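Local coordinates for NAD nucleotidase (Haemophilus influenzae, PDB 3ZTV), which degrades NAD to adenosine and nicotinamide riboside in the periplasm, acting as both a pyrophosphatase and a 5'-nucleotidase with highest activity on 5'-AMP, at residues K9-I15 with L274-P280; G256-F260 with I283-T287; L404-G410 with G464-A470; I472-E478 with N566-S572. All coordinates share one frame; numbering follows the deposited sequence.

Contact 1 (K9-I15 with L274-P280); sequences KAVELSI and LGVKFSP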
# COMPACT_ATOMS: atom_id res chain seq x y z
N LYS A 9 33.65 -9.75 -4.59
CA LYS A 9 34.16 -10.60 -5.65
C LYS A 9 33.00 -11.08 -6.51
O LYS A 9 31.86 -11.13 -6.04
CB LYS A 9 34.90 -11.80 -5.06
CG LYS A 9 35.66 -12.64 -6.06
CD LYS A 9 37.04 -12.06 -6.32
CE LYS A 9 37.77 -12.82 -7.42
NZ LYS A 9 39.12 -12.26 -7.68
N ALA A 10 33.28 -11.43 -7.76
CA ALA A 10 32.28 -12.04 -8.63
C ALA A 10 31.98 -13.46 -8.14
O ALA A 10 32.88 -14.16 -7.68
CB ALA A 10 32.77 -12.08 -10.06
N VAL A 11 30.72 -13.88 -8.23
CA VAL A 11 30.37 -15.26 -7.89
C VAL A 11 29.30 -15.81 -8.82
O VAL A 11 28.55 -15.05 -9.43
CB VAL A 11 29.85 -15.40 -6.44
CG1 VAL A 11 30.95 -15.05 -5.44
CG2 VAL A 11 28.62 -14.55 -6.21
N GLU A 12 29.22 -17.13 -8.91
CA GLU A 12 28.18 -17.75 -9.73
C GLU A 12 27.24 -18.62 -8.89
O GLU A 12 27.63 -19.17 -7.86
CB GLU A 12 28.78 -18.54 -10.89
CG GLU A 12 27.77 -18.84 -12.00
CD GLU A 12 28.40 -19.33 -13.28
OE1 GLU A 12 29.59 -19.04 -13.52
OE2 GLU A 12 27.69 -20.01 -14.06
N LEU A 13 25.99 -18.69 -9.34
CA LEU A 13 24.93 -19.42 -8.66
C LEU A 13 24.23 -20.32 -9.67
O LEU A 13 24.05 -19.92 -10.82
CB LEU A 13 23.90 -18.44 -8.11
CG LEU A 13 23.79 -18.04 -6.64
CD1 LEU A 13 22.53 -17.20 -6.47
CD2 LEU A 13 23.72 -19.25 -5.73
N SER A 14 23.81 -21.50 -9.23
CA SER A 14 23.05 -22.41 -10.09
C SER A 14 21.65 -22.61 -9.51
O SER A 14 21.44 -23.44 -8.63
CB SER A 14 23.78 -23.75 -10.24
OG SER A 14 25.03 -23.53 -10.87
N ILE A 15 20.69 -21.82 -9.99
CA ILE A 15 19.32 -21.88 -9.48
C ILE A 15 18.56 -23.04 -10.12
O ILE A 15 18.53 -23.19 -11.34
CB ILE A 15 18.60 -20.54 -9.72
CG1 ILE A 15 19.42 -19.40 -9.11
CG2 ILE A 15 17.19 -20.59 -9.15
CD1 ILE A 15 18.85 -18.04 -9.38
N LEU A 274 18.76 -22.30 -14.12
CA LEU A 274 19.28 -20.99 -14.52
C LEU A 274 20.64 -20.75 -13.87
O LEU A 274 20.74 -20.62 -12.66
CB LEU A 274 18.30 -19.85 -14.15
CG LEU A 274 18.63 -18.48 -14.76
CD1 LEU A 274 18.28 -18.51 -16.24
CD2 LEU A 274 17.89 -17.35 -14.06
N GLY A 275 21.68 -20.68 -14.70
CA GLY A 275 23.01 -20.34 -14.23
C GLY A 275 23.18 -18.84 -14.28
O GLY A 275 22.92 -18.19 -15.30
N VAL A 276 23.61 -18.27 -13.15
CA VAL A 276 23.74 -16.83 -13.01
C VAL A 276 25.12 -16.44 -12.52
O VAL A 276 25.59 -16.95 -11.51
CB VAL A 276 22.71 -16.27 -12.00
CG1 VAL A 276 22.87 -14.75 -11.88
CG2 VAL A 276 21.29 -16.64 -12.40
N LYS A 277 25.77 -15.53 -13.24
CA LYS A 277 27.01 -14.94 -12.77
C LYS A 277 26.73 -13.53 -12.27
O LYS A 277 26.03 -12.75 -12.92
CB LYS A 277 28.08 -14.92 -13.86
CG LYS A 277 29.39 -14.29 -13.39
CD LYS A 277 30.50 -14.41 -14.42
CE LYS A 277 31.78 -13.76 -13.90
NZ LYS A 277 32.95 -13.99 -14.79
N PHE A 278 27.25 -13.21 -11.09
CA PHE A 278 27.12 -11.87 -10.54
C PHE A 278 28.47 -11.15 -10.60
O PHE A 278 29.49 -11.71 -10.21
CB PHE A 278 26.66 -11.93 -9.08
CG PHE A 278 25.26 -12.46 -8.89
CD1 PHE A 278 24.17 -11.60 -8.95
CD2 PHE A 278 25.04 -13.80 -8.61
CE1 PHE A 278 22.88 -12.08 -8.75
CE2 PHE A 278 23.75 -14.28 -8.42
CZ PHE A 278 22.67 -13.41 -8.49
N SER A 279 28.45 -9.91 -11.09
CA SER A 279 29.64 -9.07 -11.05
C SER A 279 29.93 -8.69 -9.59
O SER A 279 29.08 -8.89 -8.72
CB SER A 279 29.41 -7.80 -11.87
OG SER A 279 28.50 -6.94 -11.20
N PRO A 280 31.13 -8.15 -9.32
CA PRO A 280 31.41 -7.74 -7.93
C PRO A 280 30.35 -6.77 -7.40
O PRO A 280 30.02 -6.81 -6.20
CB PRO A 280 32.77 -7.04 -8.05
CG PRO A 280 33.43 -7.73 -9.22
CD PRO A 280 32.30 -7.97 -10.20
O HOH W 1 29.37 -10.81 -6.69
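Phe278 has more surface buried here than any other residue, and it meets strand 11-15 through both backbone and ring. Its N donates to Val11 O at 2.8 Å, nearly straight at 172°. The return bond, from Val11 N to Phe278 O, is longer at 3.2 Å. The two residues form a hydrogen-bonded pair of antiparallel strands, neighbours in one sheet of the calcineurin-like beta sandwich. With CG beside the backbone N (chi1 -67°), the ring swings back along its own strand and meets Leu13. Leu13 CD1 lies at the ring edge, 3.7 Å from Phe278 CE2. Val276 CG1 lies over one face of the same ring, toward its rim.

Ile15 comes second in buried surface and pairs with Leu274, from where both strands run on. Its N bonds Leu274 O at 2.9 Å, and its O accepts from Leu274 N. Its CD1 reaches Val276 CG2 at 4.1 Å. Beyond the strands, Ala10 CB rests 4.1 Å from Pro280 CD. There a water donates to both Lys9 O and Ser279 O and bridges the two backbones.

Glu12, Ser14 and Lys277 point to the opposite face. The carboxylate of Glu12 bonds Thr287, and the hydroxyl of Ser14 bonds Lys61 O. The pair is therefore two-faced. The face with Val11, Leu13, Ile15, Val276 and Phe278 is apolar and packs inward, where Leu13 touches Ile153 of the other sheet. The opposite face is polar.

Contact 2 (G256-F260 with I283-T287); sequences GEPVF and IASIT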
# COMPACT_ATOMS: atom_id res chain seq x y z
N GLY A 256 18.21 0.89 -13.97
CA GLY A 256 18.85 0.47 -15.20
C GLY A 256 19.53 -0.89 -15.12
O GLY A 256 20.13 -1.32 -16.09
N GLU A 257 19.43 -1.57 -13.97
CA GLU A 257 20.06 -2.88 -13.80
C GLU A 257 19.17 -4.01 -14.33
O GLU A 257 17.95 -3.89 -14.31
CB GLU A 257 20.42 -3.11 -12.33
CG GLU A 257 21.22 -1.95 -11.71
CD GLU A 257 22.48 -1.61 -12.48
OE1 GLU A 257 22.44 -1.52 -13.72
OE2 GLU A 257 23.53 -1.42 -11.82
N PRO A 258 19.77 -5.10 -14.82
CA PRO A 258 18.96 -6.21 -15.33
C PRO A 258 18.25 -6.96 -14.21
O PRO A 258 18.78 -7.07 -13.10
CB PRO A 258 19.98 -7.13 -16.03
CG PRO A 258 21.31 -6.76 -15.45
CD PRO A 258 21.22 -5.32 -15.00
N VAL A 259 17.04 -7.44 -14.50
CA VAL A 259 16.28 -8.30 -13.61
C VAL A 259 15.77 -9.48 -14.44
O VAL A 259 15.22 -9.28 -15.53
CB VAL A 259 15.06 -7.57 -13.00
CG1 VAL A 259 14.36 -8.46 -11.95
CG2 VAL A 259 15.44 -6.21 -12.39
N PHE A 260 15.91 -10.69 -13.91
CA PHE A 260 15.45 -11.89 -14.61
C PHE A 260 14.25 -12.50 -13.88
O PHE A 260 14.23 -12.52 -12.65
CB PHE A 260 16.60 -12.89 -14.74
CG PHE A 260 17.74 -12.34 -15.53
CD1 PHE A 260 17.71 -12.38 -16.92
CD2 PHE A 260 18.81 -11.71 -14.91
CE1 PHE A 260 18.75 -11.83 -17.68
CE2 PHE A 260 19.86 -11.17 -15.66
CZ PHE A 260 19.82 -11.23 -17.04
N ILE A 283 25.63 -7.25 -10.32
CA ILE A 283 24.84 -7.27 -11.55
C ILE A 283 24.80 -8.70 -12.11
O ILE A 283 25.84 -9.34 -12.26
CB ILE A 283 25.43 -6.32 -12.61
CG1 ILE A 283 25.48 -4.89 -12.07
CG2 ILE A 283 24.64 -6.43 -13.91
CD1 ILE A 283 24.13 -4.32 -11.70
N ALA A 284 23.59 -9.22 -12.37
CA ALA A 284 23.42 -10.59 -12.83
C ALA A 284 23.51 -10.72 -14.35
O ALA A 284 22.99 -9.88 -15.08
CB ALA A 284 22.07 -11.14 -12.34
N SER A 285 24.15 -11.80 -14.79
CA SER A 285 24.16 -12.21 -16.20
C SER A 285 23.90 -13.71 -16.27
O SER A 285 24.20 -14.44 -15.32
CB SER A 285 25.49 -11.88 -16.86
OG SER A 285 26.56 -12.44 -16.13
N ILE A 286 23.35 -14.16 -17.39
CA ILE A 286 22.95 -15.55 -17.56
C ILE A 286 24.03 -16.38 -18.25
O ILE A 286 24.54 -16.01 -19.31
CB ILE A 286 21.64 -15.64 -18.37
CG1 ILE A 286 20.54 -14.82 -17.69
CG2 ILE A 286 21.23 -17.10 -18.58
CD1 ILE A 286 20.37 -15.12 -16.20
N THR A 287 24.39 -17.51 -17.64
CA THR A 287 25.39 -18.42 -18.20
C THR A 287 24.78 -19.74 -18.69
O THR A 287 25.43 -20.50 -19.41
CB THR A 287 26.48 -18.76 -17.16
OG1 THR A 287 25.87 -19.40 -16.03
CG2 THR A 287 27.19 -17.50 -16.69
O HOH W 2 21.32 -7.52 -11.86
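Phe260 and Ile286 meet between the two sheets of a metallophosphatase beta sandwich, the core of the calcineurin-like phosphoesterase fold. Strand 258-260 belongs to one sheet and strand 284-286 to the other. Their axes come within 7.4 Å at an angle of 55°. This is too far apart for sheet pairing, so side chains and a water make the joint.

The tight part is the Phe260 ring. Ile286 lies over one face in a CH-pi contact, with CD1 3.7 Å from the ring centroid and only 3° off the normal. A second bend of the Ile286 chain (chi2 -50°) brings this tip over the ring. CG1 of Ile286 adds a 3.5 Å contact to Phe260 CE1. Ala284 CB packs against the same ring, 4.0 Å from Phe260 CE2. Both Phe260 and Ala284 are buried.

The other end is looser and nearer solvent. Ile283 crosses Pro258 at about a right angle, with its CG2 3.7 Å from Pro258 CG. Its CD1 touches the carboxylate end of Glu257, whose bent chain also crosses Ile283 at about a right angle. That carboxylate also faces Lys132 of the second subunit, but the ion pair is long and weak. Backbone polar groups here are joined indirectly. A water sits 2.9 Å from Pro258 O and accepts from Ala284 N. The Ala284 carbonyl takes a different place. Its O lies in the plane of the Phe260 ring, at the edge, 3.4 Å from Phe260 CE2.

Contact 3 (L404-G410 with G464-A470); sequences LTIQNAG and GAFPYGA. With ADN (adenosine), chain D.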
# COMPACT_ATOMS: atom_id res chain seq x y z
N LEU A 404 -22.77 -16.33 -7.19
CA LEU A 404 -23.57 -17.37 -7.82
C LEU A 404 -22.67 -18.25 -8.65
O LEU A 404 -21.59 -17.82 -9.08
CB LEU A 404 -24.67 -16.74 -8.69
CG LEU A 404 -24.21 -15.89 -9.88
CD1 LEU A 404 -24.27 -16.70 -11.17
CD2 LEU A 404 -25.01 -14.59 -10.00
N THR A 405 -23.09 -19.49 -8.84
CA THR A 405 -22.37 -20.39 -9.74
C THR A 405 -23.32 -20.98 -10.77
O THR A 405 -24.52 -21.10 -10.52
CB THR A 405 -21.69 -21.54 -8.99
OG1 THR A 405 -22.67 -22.25 -8.24
CG2 THR A 405 -20.61 -21.01 -8.05
N ILE A 406 -22.77 -21.35 -11.92
CA ILE A 406 -23.55 -21.95 -13.01
C ILE A 406 -22.82 -23.19 -13.51
O ILE A 406 -21.62 -23.14 -13.79
CB ILE A 406 -23.74 -20.96 -14.17
CG1 ILE A 406 -24.53 -19.74 -13.69
CG2 ILE A 406 -24.40 -21.64 -15.36
CD1 ILE A 406 -24.56 -18.59 -14.68
N GLN A 407 -23.55 -24.30 -13.61
CA GLN A 407 -23.01 -25.59 -14.06
C GLN A 407 -23.88 -26.13 -15.19
O GLN A 407 -25.11 -26.02 -15.15
CB GLN A 407 -22.96 -26.59 -12.89
CG GLN A 407 -22.52 -28.02 -13.26
CD GLN A 407 -21.03 -28.14 -13.57
OE1 GLN A 407 -20.28 -27.18 -13.51
NE2 GLN A 407 -20.61 -29.35 -13.92
N ASN A 408 -23.25 -26.71 -16.21
CA ASN A 408 -23.99 -27.31 -17.33
C ASN A 408 -24.41 -28.75 -17.01
O ASN A 408 -23.64 -29.52 -16.44
CB ASN A 408 -23.15 -27.27 -18.61
CG ASN A 408 -21.88 -28.11 -18.51
OD1 ASN A 408 -21.06 -27.90 -17.62
ND2 ASN A 408 -21.74 -29.07 -19.42
N ALA A 409 -25.64 -29.11 -17.40
CA ALA A 409 -26.21 -30.42 -17.09
C ALA A 409 -25.40 -31.60 -17.64
O ALA A 409 -25.43 -32.69 -17.07
CB ALA A 409 -27.66 -30.50 -17.58
N GLY A 410 -24.69 -31.38 -18.73
CA GLY A 410 -23.88 -32.43 -19.33
C GLY A 410 -22.67 -32.79 -18.50
O GLY A 410 -21.98 -33.78 -18.78
N GLY A 464 -26.69 -31.10 -23.14
CA GLY A 464 -25.82 -31.00 -21.98
C GLY A 464 -25.46 -29.58 -21.59
O GLY A 464 -24.91 -29.35 -20.51
N ALA A 465 -25.77 -28.62 -22.45
CA ALA A 465 -25.50 -27.21 -22.16
C ALA A 465 -26.48 -26.60 -21.15
O ALA A 465 -26.23 -25.52 -20.61
CB ALA A 465 -25.50 -26.39 -23.44
N PHE A 466 -27.60 -27.27 -20.90
CA PHE A 466 -28.66 -26.65 -20.11
C PHE A 466 -28.14 -26.25 -18.72
O PHE A 466 -27.58 -27.09 -18.01
CB PHE A 466 -29.89 -27.55 -20.00
CG PHE A 466 -31.13 -26.80 -19.61
CD1 PHE A 466 -31.42 -26.56 -18.28
CD2 PHE A 466 -31.99 -26.32 -20.59
CE1 PHE A 466 -32.55 -25.85 -17.92
CE2 PHE A 466 -33.12 -25.61 -20.24
CZ PHE A 466 -33.40 -25.37 -18.90
N PRO A 467 -28.33 -24.98 -18.32
CA PRO A 467 -27.69 -24.44 -17.12
C PRO A 467 -28.52 -24.55 -15.84
O PRO A 467 -29.74 -24.33 -15.86
CB PRO A 467 -27.50 -22.97 -17.47
CG PRO A 467 -28.72 -22.65 -18.29
CD PRO A 467 -29.00 -23.91 -19.09
N TYR A 468 -27.85 -24.88 -14.74
CA TYR A 468 -28.45 -24.86 -13.41
C TYR A 468 -27.48 -24.14 -12.50
O TYR A 468 -26.26 -24.23 -12.70
CB TYR A 468 -28.68 -26.28 -12.88
CG TYR A 468 -29.68 -27.11 -13.67
CD1 TYR A 468 -29.32 -27.72 -14.86
CD2 TYR A 468 -30.98 -27.29 -13.20
CE1 TYR A 468 -30.23 -28.49 -15.58
CE2 TYR A 468 -31.89 -28.05 -13.92
CZ TYR A 468 -31.51 -28.65 -15.10
OH TYR A 468 -32.41 -29.42 -15.83
N GLY A 469 -27.99 -23.44 -11.50
CA GLY A 469 -27.15 -22.62 -10.65
C GLY A 469 -27.36 -22.77 -9.15
O GLY A 469 -28.33 -23.37 -8.68
N ALA A 470 -26.40 -22.22 -8.41
CA ALA A 470 -26.48 -22.10 -6.96
C ALA A 470 -26.33 -20.62 -6.62
O ALA A 470 -25.47 -19.95 -7.18
CB ALA A 470 -25.38 -22.91 -6.30
O5' ADN D . -21.05 -35.56 -24.59
C5' ADN D . -20.69 -34.19 -24.79
C4' ADN D . -21.32 -33.35 -23.69
O4' ADN D . -20.72 -33.66 -22.43
C3' ADN D . -21.13 -31.86 -23.89
O3' ADN D . -22.20 -31.29 -24.65
C2' ADN D . -21.10 -31.32 -22.47
O2' ADN D . -22.43 -31.02 -22.01
C1' ADN D . -20.56 -32.47 -21.65
N9 ADN D . -19.12 -32.25 -21.39
C8 ADN D . -18.07 -32.68 -22.13
N7 ADN D . -16.90 -32.28 -21.58
C5 ADN D . -17.18 -31.58 -20.46
C6 ADN D . -16.44 -30.88 -19.39
N6 ADN D . -15.08 -30.82 -19.38
N1 ADN D . -17.15 -30.29 -18.41
C2 ADN D . -18.49 -30.32 -18.38
N3 ADN D . -19.24 -30.93 -19.31
C4 ADN D . -18.65 -31.57 -20.35
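Asn408 and Gly464 come together at the adenosine pocket of the 5'-nucleotidase C-terminal domain. Here strand 404-408 ends in a short 3-10 turn, and another 3-10 turn leads toward the antiparallel strand 467-470. Strand 467-470 is the last strand at one side of a mixed sheet.

Backbone bonds join the strands. Thr405 pairs with Ala470 and Gln407 with Tyr468, each by two bonds. The straightest is Gln407 N to Tyr468 O, 2.9 Å and 173°. Ala409 N extends the pairing to Phe466 O at 2.9 Å.

Apolar contacts are few. Ile406 and Pro467 lie side by side, with CG2 of the first 4.0 Å from CB of the second. Ala409 CB sits at the edge of the Tyr468 ring, 3.8 Å from CE1. The hydroxyl of that tyrosine bonds Arg373 O and Ser385 N.

From this contact the ligand is bonded by the Asn408 amide; Asp522, Asn434 and Ser462 hold it as well. Asn408 ND2 donates to adenosine N3 at 3.1 Å with an angle of 179°. The bonds from ND2 to adenosine O2' and to Gly464 O are weak. Asn408 OD1 accepts from Asn514 ND2, which fixes which way the amide is turned. With CG between the backbone N and carbonyl carbon (chi1 64°), the amide faces the adenosine.

Gly410 and Gly464 lie beside the ribose. Neither has a side chain to block O2', which comes within 3.4 Å of Gly410 CA. The 3-10 turns are tied by Gly410 N, which meets a lone pair of Gly464 O at 2.7 Å.

Contact 4 (I472-E478 with N566-S572); sequences IRYEANE and NVKFNAS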
# COMPACT_ATOMS: atom_id res chain seq x y z
N ILE A 472 -28.34 -18.58 -7.54
CA ILE A 472 -29.12 -17.98 -8.62
C ILE A 472 -30.22 -18.97 -8.99
O ILE A 472 -29.99 -20.18 -8.99
CB ILE A 472 -28.27 -17.64 -9.87
CG1 ILE A 472 -29.11 -16.91 -10.92
CG2 ILE A 472 -27.62 -18.91 -10.44
CD1 ILE A 472 -28.30 -16.24 -12.03
N ARG A 473 -31.42 -18.46 -9.26
CA ARG A 473 -32.52 -19.30 -9.69
C ARG A 473 -33.30 -18.54 -10.74
O ARG A 473 -33.31 -17.31 -10.75
CB ARG A 473 -33.41 -19.69 -8.50
CG ARG A 473 -34.15 -18.54 -7.85
CD ARG A 473 -34.84 -18.99 -6.57
NE ARG A 473 -35.67 -17.94 -6.00
CZ ARG A 473 -36.20 -17.98 -4.78
NH1 ARG A 473 -35.96 -19.02 -3.99
NH2 ARG A 473 -36.95 -16.98 -4.34
N TYR A 474 -33.93 -19.26 -11.66
CA TYR A 474 -34.61 -18.59 -12.75
C TYR A 474 -35.80 -19.39 -13.27
O TYR A 474 -35.91 -20.60 -13.05
CB TYR A 474 -33.63 -18.25 -13.89
CG TYR A 474 -33.13 -19.46 -14.67
CD1 TYR A 474 -31.99 -20.15 -14.27
CD2 TYR A 474 -33.80 -19.90 -15.80
CE1 TYR A 474 -31.54 -21.26 -14.98
CE2 TYR A 474 -33.36 -21.00 -16.52
CZ TYR A 474 -32.23 -21.68 -16.11
OH TYR A 474 -31.82 -22.78 -16.84
N GLU A 475 -36.71 -18.67 -13.93
CA GLU A 475 -37.80 -19.27 -14.68
C GLU A 475 -37.59 -18.89 -16.14
O GLU A 475 -37.16 -17.77 -16.45
CB GLU A 475 -39.16 -18.76 -14.19
CG GLU A 475 -40.34 -19.31 -15.00
CD GLU A 475 -41.70 -18.97 -14.42
OE1 GLU A 475 -41.77 -18.46 -13.28
OE2 GLU A 475 -42.71 -19.22 -15.12
N ALA A 476 -37.89 -19.83 -17.02
CA ALA A 476 -37.72 -19.60 -18.45
C ALA A 476 -38.78 -20.37 -19.24
O ALA A 476 -39.31 -21.37 -18.76
CB ALA A 476 -36.32 -20.01 -18.90
N ASN A 477 -39.07 -19.89 -20.45
CA ASN A 477 -39.97 -20.58 -21.37
C ASN A 477 -39.17 -21.23 -22.49
O ASN A 477 -38.19 -20.66 -22.97
CB ASN A 477 -40.96 -19.60 -22.00
CG ASN A 477 -41.89 -18.97 -20.99
OD1 ASN A 477 -42.32 -19.61 -20.03
ND2 ASN A 477 -42.21 -17.69 -21.20
N GLU A 478 -39.60 -22.41 -22.93
CA GLU A 478 -38.94 -23.05 -24.07
C GLU A 478 -39.07 -22.19 -25.32
O GLU A 478 -38.13 -22.08 -26.11
CB GLU A 478 -39.51 -24.44 -24.33
CG GLU A 478 -38.86 -25.15 -25.51
CD GLU A 478 -39.17 -26.63 -25.56
OE1 GLU A 478 -40.01 -27.10 -24.77
OE2 GLU A 478 -38.57 -27.33 -26.40
N ASN A 566 -33.46 -25.22 -8.70
CA ASN A 566 -33.30 -23.77 -8.91
C ASN A 566 -33.68 -23.33 -10.33
O ASN A 566 -33.30 -22.25 -10.78
CB ASN A 566 -31.88 -23.29 -8.57
CG ASN A 566 -31.65 -23.09 -7.08
OD1 ASN A 566 -30.50 -22.99 -6.62
ND2 ASN A 566 -32.73 -23.02 -6.31
N VAL A 567 -34.43 -24.17 -11.03
CA VAL A 567 -34.89 -23.85 -12.38
C VAL A 567 -36.36 -24.22 -12.56
O VAL A 567 -36.77 -25.35 -12.26
CB VAL A 567 -34.07 -24.58 -13.47
CG1 VAL A 567 -34.65 -24.29 -14.84
CG2 VAL A 567 -32.61 -24.17 -13.40
N LYS A 568 -37.15 -23.26 -13.03
CA LYS A 568 -38.51 -23.55 -13.49
C LYS A 568 -38.55 -23.35 -14.99
O LYS A 568 -38.45 -22.23 -15.48
CB LYS A 568 -39.56 -22.66 -12.81
CG LYS A 568 -40.98 -22.96 -13.31
CD LYS A 568 -42.07 -22.28 -12.49
CE LYS A 568 -43.44 -22.58 -13.08
NZ LYS A 568 -44.55 -22.08 -12.22
N PHE A 569 -38.69 -24.45 -15.72
CA PHE A 569 -38.65 -24.40 -17.17
C PHE A 569 -40.01 -24.80 -17.74
O PHE A 569 -40.49 -25.92 -17.54
CB PHE A 569 -37.56 -25.33 -17.71
CG PHE A 569 -37.39 -25.27 -19.20
CD1 PHE A 569 -36.88 -24.13 -19.81
CD2 PHE A 569 -37.73 -26.35 -20.00
CE1 PHE A 569 -36.72 -24.06 -21.18
CE2 PHE A 569 -37.57 -26.29 -21.38
CZ PHE A 569 -37.07 -25.15 -21.97
N ASN A 570 -40.64 -23.86 -18.43
CA ASN A 570 -41.96 -24.09 -19.01
C ASN A 570 -41.80 -24.64 -20.42
O ASN A 570 -41.52 -23.90 -21.36
CB ASN A 570 -42.77 -22.79 -19.01
CG ASN A 570 -42.83 -22.13 -17.63
OD1 ASN A 570 -42.58 -20.93 -17.49
ND2 ASN A 570 -43.16 -22.92 -16.61
N ALA A 571 -41.96 -25.95 -20.56
CA ALA A 571 -41.78 -26.60 -21.86
C ALA A 571 -42.92 -26.24 -22.80
O ALA A 571 -44.05 -26.04 -22.36
CB ALA A 571 -41.68 -28.11 -21.68
N SER A 572 -42.62 -26.16 -24.09
CA SER A 572 -43.65 -25.83 -25.07
C SER A 572 -44.62 -26.99 -25.22
O SER A 572 -44.20 -28.14 -25.36
CB SER A 572 -43.01 -25.47 -26.42
OG SER A 572 -42.28 -26.56 -26.93
O HOH W 3 -30.42 -21.86 -11.40
O HOH W 4 -44.57 -19.56 -12.78
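Glu478 OE1 is gripped twice by Ser572. The backbone N of Ser572 donates to it at 2.9 Å, on the anti side and tilted 34° out of the carboxylate plane, and Ser572 OG adds a weak bond. The clasp closes the end of a parallel strand pair, 472-477 with 567-570, in a mixed sheet of the C-terminal half of the enzyme. An extended chain with CG anti to the N (chi1 180°) carries the carboxylate to Ser572. Its other oxygen forms a salt bridge with Lys377.

Backbone bonds alternate along the pair, as parallel strands require. Ala476 bonds to the two residues flanking its partner Phe569: its N donates to Lys568 O at 2.9 Å, and its O accepts from Asn570 N at 2.8 Å. At the start of strand 472-477, Arg473 forms a salt bridge with Glu491.

One face is apolar. Tyr474 and Val567 point the same way, and Val567 CG2 lies 3.5 Å from Tyr474 CE1. The tyrosine hydroxyl bonds Pro467 O. Phe569 CZ reaches Glu478 CB at 3.5 Å, and its ring also meets Phe466 edge-to-face. Helix 443-460 covers this face through Met454 and Leu458.

The opposite face is polar and more open to solvent. Glu475 and Lys568 run alongside each other, but their charged ends stay beyond salt-bridge range. A water mediates instead, accepting from Lys568 NZ at 2.6 Å and donating weakly to Glu475 OE2 at 3.0 Å.

Overall arrangement
The four contacts fall into two groups on opposite sides of the chain's centre. Contacts 1 and 2 share the calcineurin-like half. Strands 270-278 and 284-295 are neighbours in one sheet, and Lys277 pairs with Ser285 between them. Contact 1 works within that sheet by backbone bonds, whereas contact 2 joins it to the second sheet by side chains and a water. Contacts 3 and 4, centres 12 Å apart, lie in the C-terminal half and touch through Tyr474 and Pro467 as well as Tyr468 and Val567. Contact 3 is wholly buried and alone includes adenosine-pocket residues. The other three are partly buried. Contact 4 is the parallel pair; contacts 1 and 3 are antiparallel.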